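Local coordinates for protein xylulose kinase (Escherichia coli, PDB 2ITM) that phosphorylates D-xylulose at the expense of ATP to give D-xylulose 5-phosphate, accepting 1-deoxy-D-xylulose less efficiently, at residues P92-L95 against W96-R100; C192-R196 against D197-A201; S41-D44 against P45-W49; V290-A294 against A295-D299; T106-E109 against A110-Q114. All blocks are in the same frame, centred on the assembly; numbering follows the deposited sequence.

Contacts 1, 2, 3 and 5 belong to the N-terminal FGGY domain and contact 4 to the C-terminal one. Contacts 1 and 3 meet directly: strands 42-43 and 93-94 pair antiparallel, and a salt bridge joins Arg100 NH2 to Glu42 OE2 at 2.7 Å. Contact 1 also reaches the sugar through Trp96. Contact 4 is the buried one, built of small and apolar side chains and main-chain bonds. Contacts 2 and 5 lie farther out, their centres about 25 and 26 Å from the chain's centre, and mix exposed polar groups with buried apolar ones; Cys192 of contact 2 packs on Leu108 of contact 5. Helix starts mark contacts 3 and 4, a helix end contact 5.

Contact 1: P92-L95 against W96-R100; sequences PAIL and WNDGR. With XUL (D-xylulose), chain C.
Leu95 and Asp98 close a type I beta turn that carries the chain from strand 93-94 into the D-xylulose pocket. The backbone N of Asp98 donates to Leu95 O at 3.1 Å, from well above the carbonyl plane. Within the turn, Leu95 and Asn97 lie side by side and point the same way, with Leu95 CB 3.3 Å from Asn97 ND2. Trp96 occupies the turn's second position. Its CG sits between the backbone N and the carbonyl carbon (chi1 64°), and one ring face meets the sugar, whose O4 approaches CE3 to 3.1 Å near the ring's rim. Asn97 CB lies over the opposite face. Trp96 NE1 is hydrogen-bonded to Thr9 OG1, which, with the two covered faces, probably limits the ring's rotation, while Met77, His78 and Asp233 hydrogen-bond the sugar.

On the strand side of the turn, Ile94 packs against an ion pair. Its CG2 rests 3.5 Å from Asp98 CG, and its CD1 and CG1 lie over one face of the Arg100 guanidinium. Arg100 grips the carboxylate side-on, NE to OD1 and NH2 to OD2, both at 3.0 Å. Ser41 N also bonds OD2; Glu42 is a second acid partner of Arg100, and Trp40 and Trp134 make cation-pi contacts with it. Asp98 OD1 additionally forms an Asx turn, taking the backbone N of Arg100 at 3.2 Å from the face opposite to that used by NE.

Contact 2: C192-R196 against D197-A201; sequences CDLSR and DQMPA. With SO4 (sulfate ion), chain D.
Gln198 bends at chi2 (149°), which turns its amide back along the chain toward Ser195, and Ser195 OG lies between its own backbone N and carbonyl carbon (chi1 72°), facing Asp197. The Gln198 OE1 atom accepts from Ser195 N at 2.9 Å, with the donor nearly along the C=O axis. Gln198 N returns a bond to Ser195 O at 2.8 Å, so backbone and side chain of one residue hold the same serine. The hydroxyl of Ser195 donates to the anti lone pair of Asp197 OD2 at 2.9 Å. Leu194 crosses the Gln198 side chain at about a right angle, its CD2 3.7 Å from OE1. Gln198 NE2 reaches Ile146 O and a water that also bonds Asp193 O. Arg196 NE and NH2 both donate to O2 of a sulfate, probably from the crystallisation liquor, besides the salt bridge with Asp183. Asp193, with positive phi, closes a Schellman motif at the end of helix 186-190, and a short 3-10 turn follows.

Contact 3: S41-D44 against P45-W49; sequences SEQD and PEQWW
Pro45 follows Asp44, the N-cap of helix 45-62, and its CD lies 3.4 Å from Gln43 O. The backbone N of Glu46 donates to Asp44 OD2 at 2.8 Å, a capping bond that meets the carboxylate from above its plane and ties down an amide of the helix's first turn; the negative cap would probably also suit the helix dipole. With CG anti to the backbone N (chi1 163°), the Asp44 carboxylate is brought to Glu46 N, and the two side chains lie side by side, that of Glu46 being salt-bridged to Arg159. Gln47 N makes a weak bond to Asp44 O at 2.7 Å, and its CB sits 3.2 Å from the same oxygen. The Trp48 indole has Asp44 O and Pro45 CA over one face, and Gln43 meets the ring edge around NE1, the amide and ring planes 76° apart. Pro45 and Trp48 pack on Tyr155 of helix 152-161 and Thr81 of strand 81-83, while Gln43 ends strand 42-43, which pairs with strand 93-94.

Contact 4: V290-A294 against A295-D299; sequences VMLSA and ASCLD
The chain leaves strand 285-291 and coils into helix 294-304 after Ser293, the N-cap residue, with Leu298 N donating to Ala294 O at 3.0 Å in a nearly straight bond (167°). At the first turn Cys297 N makes a weak, bent bond to Ser293 O at 2.8 Å. Ser293 CB touches Ser296 CB at 3.7 Å, while Cys297 SG, anti to its carbonyl carbon (chi1 -81°), stays beside Ser293 O at 3.6 Å. Leu292 CD2 approaches the same sulfur at 4.4 Å. Leu298 CG lies 3.1 Å from Ala294 O, and the side chain packs on Leu366 and Trp402, with Ala294 also against Trp402. Cys297 packs on His354 of the second subunit, so the helix start takes part in the subunit interface. Ser293 OG makes no cap to the helix: it bonds Thr255 O instead. The buried turn is therefore held by main-chain bonds and apolar packing, and the serine's hydroxyl is satisfied by Thr255 O, a link from the helix start to a neighbouring loop.

Contact 5: T106-E109 against A110-Q114; sequences TLLE and ARVPQ
Residues 106-111 form the last turns of helix 102-111, and Val112 is the first to leave helical geometry. Ala110 N bonds Thr106 O at 3.1 Å, Arg111 N bonds Leu107 O at 2.9 Å, and Val112 N bonds Leu108 O at 2.9 Å, so the i to i+4 pattern runs right to the helix end. Along one flank, Leu107 and Arg111 lie one turn apart and their side chains run past each other at a slant: CD1 of Leu107 is 3.8 Å from NH2 of Arg111, and CD2 is 4.0 Å from NE. Bent at chi3 (-146°), the arginine keeps its guanidinium beside the leucine methyls. On the buried flank, Leu108 CD2 meets Val112 CG2 at 4.3 Å, the valine methyl lying beside its own backbone N. Glu109 leaves the helix on a different side from Arg111, and there OE1 takes Met123 N and OE2 pairs with Arg116 of helix 115-119. Leu108 and Val112 pack on Met188 of helix 186-190; Leu108 also touches Ala129, and Arg111 Leu133, both of helix 128-138.

Contact 1: P92-L95 against W96-R100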
loop_
_atom_site.group_PDB
_atom_site.type_symbol
_atom_site.label_atom_id
_atom_site.label_comp_id
_atom_site.label_asym_id
_atom_site.label_seq_id
_atom_site.Cartn_x
_atom_site.Cartn_y
_atom_site.Cartn_z
ATOM N N PRO A 92 19.679 29.230 -19.877
ATOM C CA PRO A 92 19.974 27.810 -19.721
ATOM C C PRO A 92 19.019 26.941 -20.539
ATOM O O PRO A 92 17.885 27.322 -20.765
ATOM C CB PRO A 92 19.772 27.564 -18.202
ATOM C CG PRO A 92 20.000 28.867 -17.593
ATOM C CD PRO A 92 19.455 29.856 -18.569
ATOM N N ALA A 93 19.514 25.802 -21.000
ATOM C CA ALA A 93 18.707 24.884 -21.774
ATOM C C ALA A 93 17.551 24.312 -20.968
ATOM O O ALA A 93 17.729 23.826 -19.874
ATOM C CB ALA A 93 19.554 23.785 -22.369
ATOM N N ILE A 94 16.357 24.393 -21.533
ATOM C CA ILE A 94 15.175 23.808 -20.940
ATOM C C ILE A 94 14.948 22.390 -21.445
ATOM O O ILE A 94 14.597 22.199 -22.595
ATOM C CB ILE A 94 13.955 24.666 -21.271
ATOM C CG1 ILE A 94 14.161 26.101 -20.816
ATOM C CG2 ILE A 94 12.699 24.068 -20.694
ATOM C CD1 ILE A 94 13.118 26.994 -21.293
ATOM N N LEU A 95 15.139 21.409 -20.573
ATOM C CA LEU A 95 15.257 20.025 -20.995
ATOM C C LEU A 95 13.942 19.285 -21.263
ATOM O O LEU A 95 12.865 19.788 -20.995
ATOM C CB LEU A 95 16.112 19.232 -20.021
ATOM C CG LEU A 95 17.418 19.850 -19.559
ATOM C CD1 LEU A 95 18.153 18.849 -18.713
ATOM C CD2 LEU A 95 18.228 20.290 -20.753
ATOM N N TRP A 96 14.063 18.074 -21.784
ATOM C CA TRP A 96 12.930 17.223 -22.093
ATOM C C TRP A 96 12.087 16.923 -20.866
ATOM O O TRP A 96 10.885 16.791 -20.968
ATOM C CB TRP A 96 13.412 15.909 -22.714
ATOM C CG TRP A 96 14.232 15.126 -21.780
ATOM C CD1 TRP A 96 15.537 15.281 -21.540
ATOM C CD2 TRP A 96 13.784 14.092 -20.912
ATOM N NE1 TRP A 96 15.959 14.396 -20.585
ATOM C CE2 TRP A 96 14.890 13.654 -20.180
ATOM C CE3 TRP A 96 12.549 13.484 -20.676
ATOM C CZ2 TRP A 96 14.809 12.645 -19.241
ATOM C CZ3 TRP A 96 12.469 12.489 -19.754
ATOM C CH2 TRP A 96 13.591 12.070 -19.048
ATOM N N ASN A 97 12.725 16.812 -19.710
ATOM C CA ASN A 97 12.026 16.513 -18.471
ATOM C C ASN A 97 11.617 17.737 -17.649
ATOM O O ASN A 97 11.227 17.627 -16.496
ATOM C CB ASN A 97 12.820 15.525 -17.627
ATOM C CG ASN A 97 14.225 16.001 -17.320
ATOM O OD1 ASN A 97 14.914 15.417 -16.510
ATOM N ND2 ASN A 97 14.647 17.045 -17.977
ATOM N N ASP A 98 11.702 18.902 -18.274
ATOM C CA ASP A 98 11.112 20.124 -17.757
ATOM C C ASP A 98 9.601 20.126 -17.975
ATOM O O ASP A 98 9.120 19.787 -19.042
ATOM C CB ASP A 98 11.751 21.321 -18.457
ATOM C CG ASP A 98 11.521 22.634 -17.739
ATOM O OD1 ASP A 98 10.479 23.264 -17.961
ATOM O OD2 ASP A 98 12.350 23.128 -16.960
ATOM N N GLY A 99 8.862 20.527 -16.950
ATOM C CA GLY A 99 7.415 20.563 -17.016
ATOM C C GLY A 99 6.772 21.891 -16.751
ATOM O O GLY A 99 5.654 21.949 -16.270
ATOM N N ARG A 100 7.464 22.968 -17.082
ATOM C CA ARG A 100 6.989 24.302 -16.781
ATOM C C ARG A 100 5.938 24.838 -17.733
ATOM O O ARG A 100 5.267 25.799 -17.410
ATOM C CB ARG A 100 8.148 25.286 -16.701
ATOM C CG ARG A 100 8.513 25.927 -18.016
ATOM C CD ARG A 100 9.694 26.856 -17.934
ATOM N NE ARG A 100 10.910 26.167 -17.534
ATOM C CZ ARG A 100 12.082 26.754 -17.376
ATOM N NH1 ARG A 100 12.212 28.049 -17.585
ATOM N NH2 ARG A 100 13.135 26.039 -17.012
HETATM C C1 XUL C . 10.796 11.515 -25.515
HETATM C C2 XUL C . 11.837 10.509 -25.057
HETATM C C3 XUL C . 13.273 10.812 -25.304
HETATM C C4 XUL C . 13.880 11.012 -23.940
HETATM C C5 XUL C . 15.217 11.722 -23.987
HETATM O O1 XUL C . 10.470 11.325 -26.868
HETATM O O2 XUL C . 11.539 9.667 -23.965
HETATM O O3 XUL C . 13.301 12.048 -25.956
HETATM O O4 XUL C . 12.947 11.794 -23.249
HETATM O O5 XUL C . 15.506 12.053 -25.308
#

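Contact 2: C192-R196 against D197-A201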
loop_
_atom_site.group_PDB
_atom_site.type_symbol
_atom_site.label_atom_id
_atom_site.label_comp_id
_atom_site.label_asym_id
_atom_site.label_seq_id
_atom_site.Cartn_x
_atom_site.Cartn_y
_atom_site.Cartn_z
ATOM N N CYS A 192 4.343 30.100 -33.109
ATOM C CA CYS A 192 5.242 30.378 -32.017
ATOM C C CYS A 192 6.001 31.675 -32.266
ATOM O O CYS A 192 6.887 32.028 -31.510
ATOM C CB CYS A 192 6.219 29.218 -31.832
ATOM S SG CYS A 192 5.476 27.605 -31.541
ATOM N N ASP A 193 5.636 32.373 -33.329
ATOM C CA ASP A 193 6.347 33.574 -33.738
ATOM C C ASP A 193 7.813 33.296 -34.019
ATOM O O ASP A 193 8.700 33.975 -33.522
ATOM C CB ASP A 193 6.226 34.643 -32.671
ATOM C CG ASP A 193 5.909 35.992 -33.242
ATOM O OD1 ASP A 193 6.633 36.444 -34.143
ATOM O OD2 ASP A 193 4.939 36.670 -32.856
ATOM N N LEU A 194 8.052 32.278 -34.820
ATOM C CA LEU A 194 9.389 31.954 -35.235
ATOM C C LEU A 194 9.364 31.811 -36.731
ATOM O O LEU A 194 8.310 31.795 -37.334
ATOM C CB LEU A 194 9.847 30.670 -34.568
ATOM C CG LEU A 194 9.964 30.772 -33.053
ATOM C CD1 LEU A 194 10.257 29.448 -32.407
ATOM C CD2 LEU A 194 10.979 31.803 -32.655
ATOM N N SER A 195 10.539 31.730 -37.325
ATOM C CA SER A 195 10.641 31.460 -38.725
ATOM C C SER A 195 11.749 30.451 -38.983
ATOM O O SER A 195 12.538 30.149 -38.107
ATOM C CB SER A 195 10.911 32.725 -39.507
ATOM O OG SER A 195 12.225 33.176 -39.291
ATOM N N ARG A 196 11.786 29.949 -40.210
ATOM C CA ARG A 196 12.779 28.978 -40.645
ATOM C C ARG A 196 14.196 29.486 -40.437
ATOM O O ARG A 196 15.113 28.711 -40.240
ATOM C CB ARG A 196 12.555 28.629 -42.117
ATOM C CG ARG A 196 11.125 28.312 -42.465
ATOM C CD ARG A 196 10.885 27.987 -43.921
ATOM N NE ARG A 196 11.621 26.807 -44.337
ATOM C CZ ARG A 196 11.083 25.616 -44.509
ATOM N NH1 ARG A 196 9.791 25.429 -44.314
ATOM N NH2 ARG A 196 11.838 24.609 -44.888
ATOM N N ASP A 197 14.348 30.802 -40.483
ATOM C CA ASP A 197 15.625 31.458 -40.268
ATOM C C ASP A 197 16.147 31.225 -38.860
ATOM O O ASP A 197 17.333 31.356 -38.604
ATOM C CB ASP A 197 15.485 32.965 -40.511
ATOM C CG ASP A 197 14.761 33.286 -41.805
ATOM O OD1 ASP A 197 15.418 33.318 -42.861
ATOM O OD2 ASP A 197 13.540 33.522 -41.865
ATOM N N GLN A 198 15.246 30.887 -37.951
ATOM C CA GLN A 198 15.640 30.597 -36.584
ATOM C C GLN A 198 15.862 29.111 -36.314
ATOM O O GLN A 198 16.194 28.734 -35.213
ATOM C CB GLN A 198 14.651 31.201 -35.588
ATOM C CG GLN A 198 14.807 32.680 -35.395
ATOM C CD GLN A 198 13.516 33.351 -35.065
ATOM O OE1 GLN A 198 12.518 33.144 -35.734
ATOM N NE2 GLN A 198 13.525 34.158 -34.030
ATOM N N MET A 199 15.685 28.288 -37.337
ATOM C CA MET A 199 15.972 26.861 -37.265
ATOM C C MET A 199 17.282 26.484 -37.960
ATOM O O MET A 199 17.682 27.128 -38.913
ATOM C CB MET A 199 14.850 26.058 -37.907
ATOM C CG MET A 199 13.463 26.361 -37.413
ATOM S SD MET A 199 13.109 25.658 -35.810
ATOM C CE MET A 199 13.192 27.119 -34.833
ATOM N N PRO A 200 17.917 25.414 -37.494
ATOM C CA PRO A 200 19.006 24.782 -38.227
ATOM C C PRO A 200 18.547 24.202 -39.555
ATOM O O PRO A 200 17.376 23.952 -39.745
ATOM C CB PRO A 200 19.441 23.661 -37.283
ATOM C CG PRO A 200 18.235 23.297 -36.581
ATOM C CD PRO A 200 17.482 24.570 -36.375
ATOM N N ALA A 201 19.492 23.997 -40.455
ATOM C CA ALA A 201 19.299 23.152 -41.623
ATOM C C ALA A 201 19.033 21.691 -41.276
ATOM O O ALA A 201 19.588 21.160 -40.342
ATOM C CB ALA A 201 20.484 23.279 -42.547
HETATM S S SO4 D . 15.027 25.906 -46.420
HETATM O O1 SO4 D . 15.560 24.683 -47.001
HETATM O O2 SO4 D . 14.413 25.613 -45.128
HETATM O O3 SO4 D . 16.108 26.866 -46.246
HETATM O O4 SO4 D . 14.030 26.453 -47.335
HETATM O O HOH W 1 10.875 35.516 -33.563
#

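Contact 3: S41-D44 against P45-W49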
loop_
_atom_site.group_PDB
_atom_site.type_symbol
_atom_site.label_atom_id
_atom_site.label_comp_id
_atom_site.label_asym_id
_atom_site.label_seq_id
_atom_site.Cartn_x
_atom_site.Cartn_y
_atom_site.Cartn_z
ATOM N N SER A 41 13.833 21.951 -15.188
ATOM C CA SER A 41 14.946 21.065 -15.439
ATOM C C SER A 41 15.827 21.687 -16.504
ATOM O O SER A 41 15.425 21.805 -17.650
ATOM C CB SER A 41 14.444 19.692 -15.880
ATOM O OG SER A 41 15.460 18.722 -15.798
ATOM N N GLU A 42 17.021 22.110 -16.095
ATOM C CA GLU A 42 17.850 22.912 -16.960
ATOM C C GLU A 42 19.309 22.448 -16.911
ATOM O O GLU A 42 19.765 21.886 -15.933
ATOM C CB GLU A 42 17.787 24.383 -16.544
ATOM C CG GLU A 42 16.452 25.052 -16.835
ATOM C CD GLU A 42 16.437 26.493 -16.392
ATOM O OE1 GLU A 42 17.297 26.851 -15.560
ATOM O OE2 GLU A 42 15.597 27.222 -16.876
ATOM N N GLN A 43 20.024 22.710 -17.991
ATOM C CA GLN A 43 21.466 22.571 -18.014
ATOM C C GLN A 43 22.124 23.724 -18.749
ATOM O O GLN A 43 21.536 24.339 -19.624
ATOM C CB GLN A 43 21.875 21.236 -18.631
ATOM C CG GLN A 43 21.700 20.055 -17.715
ATOM C CD GLN A 43 21.836 18.725 -18.419
ATOM O OE1 GLN A 43 22.128 17.726 -17.794
ATOM N NE2 GLN A 43 21.605 18.713 -19.711
ATOM N N ASP A 44 23.357 24.009 -18.373
ATOM C CA ASP A 44 24.166 25.024 -19.050
ATOM C C ASP A 44 24.910 24.403 -20.230
ATOM O O ASP A 44 25.721 23.509 -20.069
ATOM C CB ASP A 44 25.121 25.666 -18.045
ATOM C CG ASP A 44 26.260 26.417 -18.697
ATOM O OD1 ASP A 44 27.247 26.689 -17.995
ATOM O OD2 ASP A 44 26.267 26.787 -19.878
ATOM N N PRO A 45 24.610 24.887 -21.424
ATOM C CA PRO A 45 25.094 24.236 -22.635
ATOM C C PRO A 45 26.610 24.209 -22.645
ATOM O O PRO A 45 27.209 23.348 -23.264
ATOM C CB PRO A 45 24.538 25.121 -23.754
ATOM C CG PRO A 45 23.371 25.765 -23.189
ATOM C CD PRO A 45 23.669 25.972 -21.730
ATOM N N GLU A 46 27.226 25.129 -21.924
ATOM C CA GLU A 46 28.660 25.092 -21.753
ATOM C C GLU A 46 29.154 23.840 -21.030
ATOM O O GLU A 46 30.202 23.314 -21.353
ATOM C CB GLU A 46 29.175 26.361 -21.082
ATOM C CG GLU A 46 30.682 26.438 -20.962
ATOM C CD GLU A 46 31.377 26.588 -22.295
ATOM O OE1 GLU A 46 30.829 27.252 -23.185
ATOM O OE2 GLU A 46 32.476 26.044 -22.444
ATOM N N GLN A 47 28.388 23.364 -20.064
ATOM C CA GLN A 47 28.693 22.111 -19.410
ATOM C C GLN A 47 28.656 20.911 -20.352
ATOM O O GLN A 47 29.394 19.962 -20.152
ATOM C CB GLN A 47 27.790 21.878 -18.200
ATOM C CG GLN A 47 28.257 20.734 -17.286
ATOM C CD GLN A 47 27.153 20.177 -16.352
ATOM O OE1 GLN A 47 25.975 20.487 -16.526
ATOM N NE2 GLN A 47 27.548 19.363 -15.377
ATOM N N TRP A 48 27.802 20.955 -21.371
ATOM C CA TRP A 48 27.804 19.930 -22.411
ATOM C C TRP A 48 29.149 19.892 -23.112
ATOM O O TRP A 48 29.703 18.839 -23.359
ATOM C CB TRP A 48 26.705 20.168 -23.441
ATOM C CG TRP A 48 25.319 20.133 -22.907
ATOM C CD1 TRP A 48 24.887 19.506 -21.791
ATOM C CD2 TRP A 48 24.163 20.757 -23.497
ATOM N NE1 TRP A 48 23.527 19.684 -21.621
ATOM C CE2 TRP A 48 23.063 20.459 -22.676
ATOM C CE3 TRP A 48 23.951 21.534 -24.636
ATOM C CZ2 TRP A 48 21.782 20.918 -22.934
ATOM C CZ3 TRP A 48 22.696 21.989 -24.899
ATOM C CH2 TRP A 48 21.628 21.688 -24.063
ATOM N N TRP A 49 29.673 21.063 -23.432
ATOM C CA TRP A 49 30.889 21.112 -24.197
ATOM C C TRP A 49 32.059 20.657 -23.352
ATOM O O TRP A 49 32.816 19.799 -23.765
ATOM C CB TRP A 49 31.155 22.496 -24.758
ATOM C CG TRP A 49 32.543 22.620 -25.268
ATOM C CD1 TRP A 49 33.578 23.247 -24.664
ATOM C CD2 TRP A 49 33.064 22.071 -26.473
ATOM N NE1 TRP A 49 34.709 23.141 -25.426
ATOM C CE2 TRP A 49 34.417 22.417 -26.544
ATOM C CE3 TRP A 49 32.521 21.314 -27.508
ATOM C CZ2 TRP A 49 35.223 22.041 -27.595
ATOM C CZ3 TRP A 49 33.305 20.963 -28.532
ATOM C CH2 TRP A 49 34.640 21.328 -28.579
#

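Contact 4: V290-A294 against A295-D299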
loop_
_atom_site.group_PDB
_atom_site.type_symbol
_atom_site.label_atom_id
_atom_site.label_comp_id
_atom_site.label_asym_id
_atom_site.label_seq_id
_atom_site.Cartn_x
_atom_site.Cartn_y
_atom_site.Cartn_z
ATOM N N VAL A 290 7.083 5.557 -24.078
ATOM C CA VAL A 290 7.738 5.315 -22.817
ATOM C C VAL A 290 7.126 4.093 -22.156
ATOM O O VAL A 290 5.922 3.918 -22.148
ATOM C CB VAL A 290 7.715 6.524 -21.893
ATOM C CG1 VAL A 290 8.436 6.227 -20.619
ATOM C CG2 VAL A 290 8.357 7.691 -22.561
ATOM N N MET A 291 7.979 3.237 -21.631
ATOM C CA MET A 291 7.536 2.054 -20.934
ATOM C C MET A 291 8.125 2.029 -19.552
ATOM O O MET A 291 9.049 2.763 -19.260
ATOM C CB MET A 291 7.946 0.814 -21.702
ATOM C CG MET A 291 7.368 0.760 -23.103
ATOM S SD MET A 291 5.606 0.529 -23.141
ATOM C CE MET A 291 5.524 -1.166 -23.553
ATOM N N LEU A 292 7.584 1.175 -18.697
ATOM C CA LEU A 292 8.205 0.858 -17.422
ATOM C C LEU A 292 9.643 0.410 -17.650
ATOM O O LEU A 292 9.963 -0.193 -18.660
ATOM C CB LEU A 292 7.406 -0.185 -16.633
ATOM C CG LEU A 292 6.049 0.223 -16.077
ATOM C CD1 LEU A 292 5.149 -0.961 -15.985
ATOM C CD2 LEU A 292 6.151 0.918 -14.746
ATOM N N SER A 293 10.494 0.724 -16.687
ATOM C CA SER A 293 11.820 0.149 -16.615
ATOM C C SER A 293 11.732 -1.202 -15.928
ATOM O O SER A 293 11.847 -1.291 -14.726
ATOM C CB SER A 293 12.765 1.062 -15.841
ATOM O OG SER A 293 12.686 2.386 -16.311
ATOM N N ALA A 294 11.523 -2.246 -16.716
ATOM C CA ALA A 294 11.378 -3.598 -16.196
ATOM C C ALA A 294 12.604 -3.944 -15.380
ATOM O O ALA A 294 12.552 -4.754 -14.464
ATOM C CB ALA A 294 11.239 -4.549 -17.318
ATOM N N ALA A 295 13.718 -3.317 -15.733
ATOM C CA ALA A 295 14.962 -3.443 -15.000
ATOM C C ALA A 295 14.820 -2.841 -13.608
ATOM O O ALA A 295 15.035 -3.505 -12.607
ATOM C CB ALA A 295 16.093 -2.792 -15.750
ATOM N N SER A 296 14.479 -1.563 -13.578
ATOM C CA SER A 296 14.378 -0.861 -12.318
ATOM C C SER A 296 13.163 -1.318 -11.520
ATOM O O SER A 296 12.968 -0.876 -10.389
ATOM C CB SER A 296 14.365 0.653 -12.557
ATOM O OG SER A 296 13.634 1.297 -11.529
ATOM N N CYS A 297 12.372 -2.215 -12.089
ATOM C CA CYS A 297 11.259 -2.812 -11.360
ATOM C C CYS A 297 11.671 -4.130 -10.712
ATOM O O CYS A 297 11.565 -4.294 -9.505
ATOM C CB CYS A 297 10.057 -3.008 -12.279
ATOM S SG CYS A 297 9.049 -1.532 -12.535
ATOM N N LEU A 298 12.180 -5.044 -11.531
ATOM C CA LEU A 298 12.727 -6.313 -11.075
ATOM C C LEU A 298 13.711 -6.165 -9.923
ATOM O O LEU A 298 13.658 -6.904 -8.956
ATOM C CB LEU A 298 13.412 -7.038 -12.222
ATOM C CG LEU A 298 12.540 -7.640 -13.309
ATOM C CD1 LEU A 298 13.294 -8.732 -14.037
ATOM C CD2 LEU A 298 11.230 -8.155 -12.748
ATOM N N ASP A 299 14.615 -5.215 -10.046
ATOM C CA ASP A 299 15.528 -4.925 -8.962
ATOM C C ASP A 299 14.775 -4.573 -7.695
ATOM O O ASP A 299 15.230 -4.847 -6.593
ATOM C CB ASP A 299 16.483 -3.805 -9.349
ATOM C CG ASP A 299 17.542 -4.259 -10.315
ATOM O OD1 ASP A 299 17.994 -3.434 -11.116
ATOM O OD2 ASP A 299 17.980 -5.421 -10.357
#

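Contact 5: T106-E109 against A110-Q114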
loop_
_atom_site.group_PDB
_atom_site.type_symbol
_atom_site.label_atom_id
_atom_site.label_comp_id
_atom_site.label_asym_id
_atom_site.label_seq_id
_atom_site.Cartn_x
_atom_site.Cartn_y
_atom_site.Cartn_z
ATOM N N THR A 106 -1.433 23.582 -24.207
ATOM C CA THR A 106 -2.850 23.697 -24.510
ATOM C C THR A 106 -3.088 24.836 -25.449
ATOM O O THR A 106 -3.806 24.727 -26.384
ATOM C CB THR A 106 -3.662 23.921 -23.250
ATOM O OG1 THR A 106 -3.380 22.920 -22.291
ATOM C CG2 THR A 106 -5.071 23.723 -23.512
ATOM N N LEU A 107 -2.447 25.949 -25.172
ATOM C CA LEU A 107 -2.589 27.111 -26.018
ATOM C C LEU A 107 -2.209 26.817 -27.457
ATOM O O LEU A 107 -2.868 27.185 -28.361
ATOM C CB LEU A 107 -1.734 28.225 -25.499
ATOM C CG LEU A 107 -2.379 29.567 -25.337
ATOM C CD1 LEU A 107 -1.315 30.582 -25.206
ATOM C CD2 LEU A 107 -3.303 29.854 -26.479
ATOM N N LEU A 108 -1.104 26.143 -27.620
ATOM C CA LEU A 108 -0.615 25.815 -28.918
ATOM C C LEU A 108 -1.548 24.940 -29.697
ATOM O O LEU A 108 -1.727 25.125 -30.830
ATOM C CB LEU A 108 0.754 25.201 -28.817
ATOM C CG LEU A 108 1.855 25.747 -29.684
ATOM C CD1 LEU A 108 2.837 24.702 -30.088
ATOM C CD2 LEU A 108 1.333 26.466 -30.857
ATOM N N GLU A 109 -2.141 23.981 -29.050
ATOM C CA GLU A 109 -3.061 23.074 -29.699
ATOM C C GLU A 109 -4.362 23.745 -30.063
ATOM O O GLU A 109 -5.009 23.366 -30.999
ATOM C CB GLU A 109 -3.268 21.809 -28.894
ATOM C CG GLU A 109 -2.216 20.773 -29.178
ATOM C CD GLU A 109 -2.340 19.482 -28.394
ATOM O OE1 GLU A 109 -1.633 18.553 -28.708
ATOM O OE2 GLU A 109 -3.124 19.401 -27.454
ATOM N N ALA A 110 -4.715 24.774 -29.319
ATOM C CA ALA A 110 -5.887 25.546 -29.604
ATOM C C ALA A 110 -5.589 26.428 -30.800
ATOM O O ALA A 110 -6.379 26.556 -31.693
ATOM C CB ALA A 110 -6.254 26.362 -28.447
ATOM N N ARG A 111 -4.414 27.030 -30.785
ATOM C CA ARG A 111 -3.971 27.893 -31.866
ATOM C C ARG A 111 -3.841 27.127 -33.158
ATOM O O ARG A 111 -4.249 27.593 -34.151
ATOM C CB ARG A 111 -2.612 28.475 -31.559
ATOM C CG ARG A 111 -2.573 29.802 -30.978
ATOM C CD ARG A 111 -1.158 30.233 -30.682
ATOM N NE ARG A 111 -1.052 31.066 -29.507
ATOM C CZ ARG A 111 -0.085 31.907 -29.280
ATOM N NH1 ARG A 111 0.893 32.021 -30.138
ATOM N NH2 ARG A 111 -0.091 32.640 -28.198
ATOM N N VAL A 112 -3.259 25.957 -33.141
ATOM C CA VAL A 112 -3.097 25.191 -34.356
ATOM C C VAL A 112 -3.874 23.907 -34.334
ATOM O O VAL A 112 -3.373 22.879 -34.028
ATOM C CB VAL A 112 -1.639 24.938 -34.691
ATOM C CG1 VAL A 112 -1.501 24.463 -36.045
ATOM C CG2 VAL A 112 -0.866 26.154 -34.531
ATOM N N PRO A 113 -5.141 24.032 -34.679
ATOM C CA PRO A 113 -6.112 22.953 -34.708
ATOM C C PRO A 113 -5.610 21.692 -35.371
ATOM O O PRO A 113 -5.958 20.590 -34.990
ATOM C CB PRO A 113 -7.201 23.561 -35.566
ATOM C CG PRO A 113 -6.726 24.842 -35.937
ATOM C CD PRO A 113 -5.277 24.838 -35.893
ATOM N N GLN A 114 -4.784 21.878 -36.368
ATOM C CA GLN A 114 -4.227 20.757 -37.059
ATOM C C GLN A 114 -2.856 20.333 -36.565
ATOM O O GLN A 114 -2.178 19.568 -37.193
ATOM C CB GLN A 114 -4.204 21.048 -38.517
ATOM C CG GLN A 114 -5.501 20.701 -39.155
ATOM C CD GLN A 114 -5.359 20.591 -40.621
ATOM O OE1 GLN A 114 -4.828 21.470 -41.255
ATOM N NE2 GLN A 114 -5.809 19.497 -41.165
#